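Cadherin-related family member 2 (Homo sapiens, PDB 5CZR) joins adjacent brush-border microvilli by forming calcium-dependent heterophilic adhesion complexes with CDHR5 through its extracellular cadherin repeats, so controlling how microvilli pack. Local coordinates at residues 102-116 against 201-215. Numbering follows the deposited sequence.
Sequences APVFQNTAFSTSINE and QCSLPVFLSISVVDQ
In the second cadherin repeat, a Greek-key beta-sandwich, the first strand is split between the two sheets: 104-105 pairs with 123-130, whereas 111-115 runs parallel to the final strand, 206-213. Here Ser209 N donates to Phe110 O, and Thr112 N returns a bond to Ser209 O at 3.0 Å, a ladder that continues to Glu116 N on Val213 O. Small polar Ser111, Ser113, Ser209 and Ser211 suit the largely solvent-facing side, where Val213 lies alongside Asn115. Ile114, Ile210 and Val212 turn inward, their branched aliphatic groups suiting the core, and Thr112 adds its methyl CG2 beside Ile210 CG1. Ile114 holds CG1 between its backbone N and carbonyl carbon (chi1 54°), which brings CG1 to 3.7 Å from Ile210 CG2. Where the strand switches sheets, Val206 CG2 sits over the centre of the Phe105 face, 3.8 Å from the centroid, and its CB lies over the rim of a Phe110 face. Ser203 OG, bonded to Leu204 O and Ala187 N, meets the Phe105 edge 3.4 Å from CE2. Glu116 OE1 accepts from Tyr174 N yet lies 3.3 Å from Asp214 OD1, the carboxylates nearly perpendicular (86°), a closeness that may raise an acid's pKa. An alanine at Glu116 would probably leave the Tyr174 and Gln215 amides without their carboxylate acceptor and the turn less firmly held. Extended beyond CG, Glu116 receives Gln215 N on OE2 at 3.0 Å, from above the carboxylate plane.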
loop_
_atom_site.group_PDB
_atom_site.type_symbol
_atom_site.label_atom_id
_atom_site.label_comp_id
_atom_site.label_asym_id
_atom_site.label_seq_id
_atom_site.Cartn_x
_atom_site.Cartn_y
_atom_site.Cartn_z
ATOM N N ALA A 102 -3.184 4.047 1.522
ATOM C CA ALA A 102 -3.816 5.074 0.717
ATOM C C ALA A 102 -2.813 6.226 0.528
ATOM O O ALA A 102 -1.933 6.423 1.356
ATOM C CB ALA A 102 -5.062 5.575 1.433
ATOM N N PRO A 103 -2.971 7.021 -0.528
ATOM C CA PRO A 103 -2.185 8.237 -0.566
ATOM C C PRO A 103 -2.476 9.197 0.612
ATOM O O PRO A 103 -3.616 9.342 1.030
ATOM C CB PRO A 103 -2.589 8.868 -1.887
ATOM C CG PRO A 103 -3.105 7.728 -2.710
ATOM C CD PRO A 103 -3.811 6.856 -1.721
ATOM N N VAL A 104 -1.419 9.832 1.126
ATOM C CA VAL A 104 -1.493 10.753 2.259
ATOM C C VAL A 104 -0.887 12.102 1.786
ATOM O O VAL A 104 0.245 12.166 1.326
ATOM C CB VAL A 104 -0.692 10.191 3.483
ATOM C CG1 VAL A 104 -0.605 11.197 4.643
ATOM C CG2 VAL A 104 -1.282 8.867 3.979
ATOM N N PHE A 105 -1.644 13.174 1.950
ATOM C CA PHE A 105 -1.185 14.505 1.630
ATOM C C PHE A 105 -0.153 14.985 2.646
ATOM O O PHE A 105 -0.329 14.798 3.841
ATOM C CB PHE A 105 -2.362 15.487 1.540
ATOM C CG PHE A 105 -3.081 15.430 0.241
ATOM C CD1 PHE A 105 -2.579 16.094 -0.853
ATOM C CD2 PHE A 105 -4.241 14.674 0.102
ATOM C CE1 PHE A 105 -3.196 16.005 -2.086
ATOM C CE2 PHE A 105 -4.881 14.585 -1.125
ATOM C CZ PHE A 105 -4.358 15.267 -2.229
ATOM N N GLN A 106 0.949 15.552 2.133
ATOM C CA GLN A 106 2.077 15.956 2.966
ATOM C C GLN A 106 1.873 17.349 3.562
ATOM O O GLN A 106 2.141 17.570 4.731
ATOM C CB GLN A 106 3.389 15.916 2.166
ATOM C CG GLN A 106 3.746 14.545 1.609
ATOM C CD GLN A 106 3.804 13.441 2.690
ATOM O OE1 GLN A 106 4.808 13.308 3.384
ATOM N NE2 GLN A 106 2.741 12.640 2.804
ATOM N N ASN A 107 1.384 18.253 2.735
ATOM C CA ASN A 107 1.178 19.670 3.047
ATOM C C ASN A 107 0.536 19.963 4.411
ATOM O O ASN A 107 -0.415 19.287 4.798
ATOM C CB ASN A 107 0.268 20.259 1.955
ATOM C CG ASN A 107 0.680 19.858 0.513
ATOM O OD1 ASN A 107 0.518 18.691 0.065
ATOM N ND2 ASN A 107 1.149 20.870 -0.240
ATOM N N THR A 108 1.037 20.971 5.129
ATOM C CA THR A 108 0.331 21.489 6.319
ATOM C C THR A 108 -0.755 22.447 5.830
ATOM O O THR A 108 -1.964 22.243 6.059
ATOM C CB THR A 108 1.304 22.248 7.256
ATOM O OG1 THR A 108 2.401 21.394 7.521
ATOM C CG2 THR A 108 0.696 22.688 8.630
ATOM N N ALA A 109 -0.313 23.467 5.101
ATOM C CA ALA A 109 -1.190 24.590 4.739
ATOM C C ALA A 109 -1.917 24.360 3.406
ATOM O O ALA A 109 -1.318 23.821 2.461
ATOM C CB ALA A 109 -0.385 25.879 4.681
ATOM N N PHE A 110 -3.193 24.769 3.349
ATOM C CA PHE A 110 -3.989 24.699 2.123
ATOM C C PHE A 110 -4.786 25.968 1.856
ATOM O O PHE A 110 -6.001 25.951 1.680
ATOM C CB PHE A 110 -4.949 23.539 2.172
ATOM C CG PHE A 110 -4.287 22.221 2.267
ATOM C CD1 PHE A 110 -3.632 21.683 1.168
ATOM C CD2 PHE A 110 -4.337 21.492 3.467
ATOM C CE1 PHE A 110 -3.036 20.446 1.251
ATOM C CE2 PHE A 110 -3.744 20.246 3.558
ATOM C CZ PHE A 110 -3.100 19.721 2.448
ATOM N N SER A 111 -4.088 27.082 1.822
ATOM C CA SER A 111 -4.702 28.305 1.398
ATOM C C SER A 111 -3.701 29.187 0.641
ATOM O O SER A 111 -2.490 29.116 0.849
ATOM C CB SER A 111 -5.380 29.038 2.581
ATOM O OG SER A 111 -4.426 29.675 3.381
ATOM N N THR A 112 -4.246 29.995 -0.256
ATOM C CA THR A 112 -3.450 30.938 -1.005
ATOM C C THR A 112 -4.320 32.095 -1.454
ATOM O O THR A 112 -5.542 32.082 -1.320
ATOM C CB THR A 112 -2.790 30.285 -2.227
ATOM O OG1 THR A 112 -1.805 31.167 -2.738
ATOM C CG2 THR A 112 -3.801 29.987 -3.315
ATOM N N SER A 113 -3.654 33.105 -1.965
ATOM C CA SER A 113 -4.301 34.296 -2.419
ATOM C C SER A 113 -3.735 34.609 -3.794
ATOM O O SER A 113 -2.531 34.556 -3.992
ATOM C CB SER A 113 -4.009 35.425 -1.431
ATOM O OG SER A 113 -4.799 36.541 -1.739
ATOM N N ILE A 114 -4.597 34.855 -4.760
ATOM C CA ILE A 114 -4.124 35.171 -6.090
ATOM C C ILE A 114 -4.803 36.395 -6.656
ATOM O O ILE A 114 -6.001 36.634 -6.441
ATOM C CB ILE A 114 -4.288 33.994 -7.053
ATOM C CG1 ILE A 114 -5.729 33.486 -7.070
ATOM C CG2 ILE A 114 -3.326 32.875 -6.671
ATOM C CD1 ILE A 114 -6.007 32.469 -8.168
ATOM N N ASN A 115 -4.033 37.144 -7.429
ATOM C CA ASN A 115 -4.536 38.345 -8.099
ATOM C C ASN A 115 -5.469 37.964 -9.242
ATOM O O ASN A 115 -5.202 36.987 -9.936
ATOM C CB ASN A 115 -3.351 39.163 -8.599
ATOM C CG ASN A 115 -2.540 39.783 -7.456
ATOM O OD1 ASN A 115 -3.090 40.219 -6.430
ATOM N ND2 ASN A 115 -1.222 39.838 -7.637
ATOM N N GLU A 116 -6.549 38.723 -9.430
ATOM C CA GLU A 116 -7.553 38.381 -10.439
ATOM C C GLU A 116 -7.039 38.449 -11.887
ATOM O O GLU A 116 -7.641 37.867 -12.760
ATOM C CB GLU A 116 -8.827 39.229 -10.273
ATOM C CG GLU A 116 -8.816 40.545 -11.043
ATOM C CD GLU A 116 -9.919 41.531 -10.667
ATOM O OE1 GLU A 116 -11.030 41.136 -10.267
ATOM O OE2 GLU A 116 -9.647 42.747 -10.786
ATOM N N GLN A 201 -7.211 2.629 -3.564
ATOM C CA GLN A 201 -7.237 3.398 -2.308
ATOM C C GLN A 201 -7.182 4.870 -2.574
ATOM O O GLN A 201 -6.424 5.305 -3.435
ATOM C CB GLN A 201 -6.065 3.030 -1.385
ATOM C CG GLN A 201 -5.932 1.549 -1.094
ATOM C CD GLN A 201 -6.805 1.099 0.076
ATOM O OE1 GLN A 201 -7.663 1.830 0.543
ATOM N NE2 GLN A 201 -6.572 -0.118 0.552
ATOM N N CYS A 202 -7.974 5.645 -1.834
ATOM C CA CYS A 202 -8.039 7.085 -2.020
ATOM C C CYS A 202 -7.771 7.765 -0.705
ATOM O O CYS A 202 -8.133 7.248 0.342
ATOM C CB CYS A 202 -9.410 7.512 -2.583
ATOM S SG CYS A 202 -9.708 6.943 -4.288
ATOM N N SER A 203 -7.116 8.919 -0.753
ATOM C CA SER A 203 -6.932 9.755 0.427
ATOM C C SER A 203 -8.242 10.237 1.012
ATOM O O SER A 203 -9.268 10.278 0.331
ATOM C CB SER A 203 -6.119 11.013 0.063
ATOM O OG SER A 203 -6.883 11.911 -0.712
ATOM N N LEU A 204 -8.159 10.708 2.243
ATOM C CA LEU A 204 -9.120 11.661 2.767
ATOM C C LEU A 204 -9.169 12.906 1.855
ATOM O O LEU A 204 -8.181 13.247 1.195
ATOM C CB LEU A 204 -8.686 12.098 4.159
ATOM C CG LEU A 204 -8.653 11.013 5.255
ATOM C CD1 LEU A 204 -7.644 11.395 6.351
ATOM C CD2 LEU A 204 -10.056 10.777 5.835
ATOM N N PRO A 205 -10.332 13.566 1.769
ATOM C CA PRO A 205 -10.407 14.801 0.995
ATOM C C PRO A 205 -9.615 15.939 1.653
ATOM O O PRO A 205 -9.536 15.998 2.879
ATOM C CB PRO A 205 -11.882 15.128 1.001
ATOM C CG PRO A 205 -12.402 14.478 2.265
ATOM C CD PRO A 205 -11.615 13.220 2.412
ATOM N N VAL A 206 -9.011 16.804 0.826
ATOM C CA VAL A 206 -8.387 18.033 1.302
ATOM C C VAL A 206 -9.015 19.211 0.590
ATOM O O VAL A 206 -9.468 19.092 -0.560
ATOM C CB VAL A 206 -6.838 18.057 1.160
ATOM C CG1 VAL A 206 -6.207 16.912 1.981
ATOM C CG2 VAL A 206 -6.412 17.955 -0.281
ATOM N N PHE A 207 -9.008 20.342 1.278
ATOM C CA PHE A 207 -9.657 21.553 0.812
ATOM C C PHE A 207 -8.655 22.697 0.666
ATOM O O PHE A 207 -7.999 23.088 1.644
ATOM C CB PHE A 207 -10.763 21.939 1.776
ATOM C CG PHE A 207 -11.823 20.898 1.867
ATOM C CD1 PHE A 207 -12.841 20.850 0.927
ATOM C CD2 PHE A 207 -11.749 19.889 2.832
ATOM C CE1 PHE A 207 -13.833 19.864 0.995
ATOM C CE2 PHE A 207 -12.724 18.884 2.898
ATOM C CZ PHE A 207 -13.775 18.888 1.985
ATOM N N LEU A 208 -8.564 23.230 -0.547
ATOM C CA LEU A 208 -7.740 24.389 -0.830
ATOM C C LEU A 208 -8.616 25.656 -0.894
ATOM O O LEU A 208 -9.542 25.734 -1.701
ATOM C CB LEU A 208 -6.993 24.169 -2.138
ATOM C CG LEU A 208 -6.272 25.356 -2.771
ATOM C CD1 LEU A 208 -5.220 25.973 -1.872
ATOM C CD2 LEU A 208 -5.624 24.903 -4.060
ATOM N N SER A 209 -8.317 26.627 -0.041
ATOM C CA SER A 209 -8.999 27.912 -0.060
ATOM C C SER A 209 -8.242 28.934 -0.885
ATOM O O SER A 209 -7.064 29.188 -0.643
ATOM C CB SER A 209 -9.158 28.429 1.345
ATOM O OG SER A 209 -9.916 27.483 2.081
ATOM N N ILE A 210 -8.909 29.470 -1.888
ATOM C CA ILE A 210 -8.305 30.433 -2.769
ATOM C C ILE A 210 -9.057 31.726 -2.627
ATOM O O ILE A 210 -10.232 31.773 -2.941
ATOM C CB ILE A 210 -8.349 29.969 -4.239
ATOM C CG1 ILE A 210 -7.552 28.658 -4.398
ATOM C CG2 ILE A 210 -7.777 31.054 -5.181
ATOM C CD1 ILE A 210 -7.547 28.067 -5.792
ATOM N N SER A 211 -8.368 32.767 -2.148
ATOM C CA SER A 211 -8.863 34.137 -2.179
ATOM C C SER A 211 -8.415 34.832 -3.450
ATOM O O SER A 211 -7.232 34.803 -3.787
ATOM C CB SER A 211 -8.330 34.921 -0.991
ATOM O OG SER A 211 -8.808 34.384 0.223
ATOM N N VAL A 212 -9.361 35.476 -4.126
ATOM C CA VAL A 212 -9.106 36.263 -5.330
ATOM C C VAL A 212 -9.006 37.738 -4.962
ATOM O O VAL A 212 -9.920 38.282 -4.366
ATOM C CB VAL A 212 -10.250 36.091 -6.339
ATOM C CG1 VAL A 212 -9.927 36.803 -7.624
ATOM C CG2 VAL A 212 -10.462 34.623 -6.636
ATOM N N VAL A 213 -7.898 38.386 -5.290
ATOM C CA VAL A 213 -7.709 39.817 -4.974
ATOM C C VAL A 213 -8.211 40.698 -6.147
ATOM O O VAL A 213 -7.794 40.510 -7.296
ATOM C CB VAL A 213 -6.228 40.160 -4.662
ATOM C CG1 VAL A 213 -6.093 41.598 -4.148
ATOM C CG2 VAL A 213 -5.634 39.205 -3.651
ATOM N N ASP A 214 -9.124 41.634 -5.845
ATOM C CA ASP A 214 -9.608 42.639 -6.816
ATOM C C ASP A 214 -8.443 43.564 -7.128
ATOM O O ASP A 214 -7.664 43.907 -6.237
ATOM C CB ASP A 214 -10.819 43.431 -6.249
ATOM C CG ASP A 214 -11.624 44.218 -7.341
ATOM O OD1 ASP A 214 -11.933 43.712 -8.464
ATOM O OD2 ASP A 214 -11.989 45.371 -7.035
ATOM N N GLN A 215 -8.312 43.949 -8.394
ATOM C CA GLN A 215 -7.306 44.938 -8.797
ATOM C C GLN A 215 -7.869 46.043 -9.659
ATOM O O GLN A 215 -8.054 45.844 -10.862
ATOM C CB GLN A 215 -6.182 44.255 -9.565
ATOM C CG GLN A 215 -5.375 43.305 -8.705
ATOM C CD GLN A 215 -4.413 42.481 -9.520
ATOM O OE1 GLN A 215 -4.810 41.517 -10.196
ATOM N NE2 GLN A 215 -3.140 42.843 -9.471
#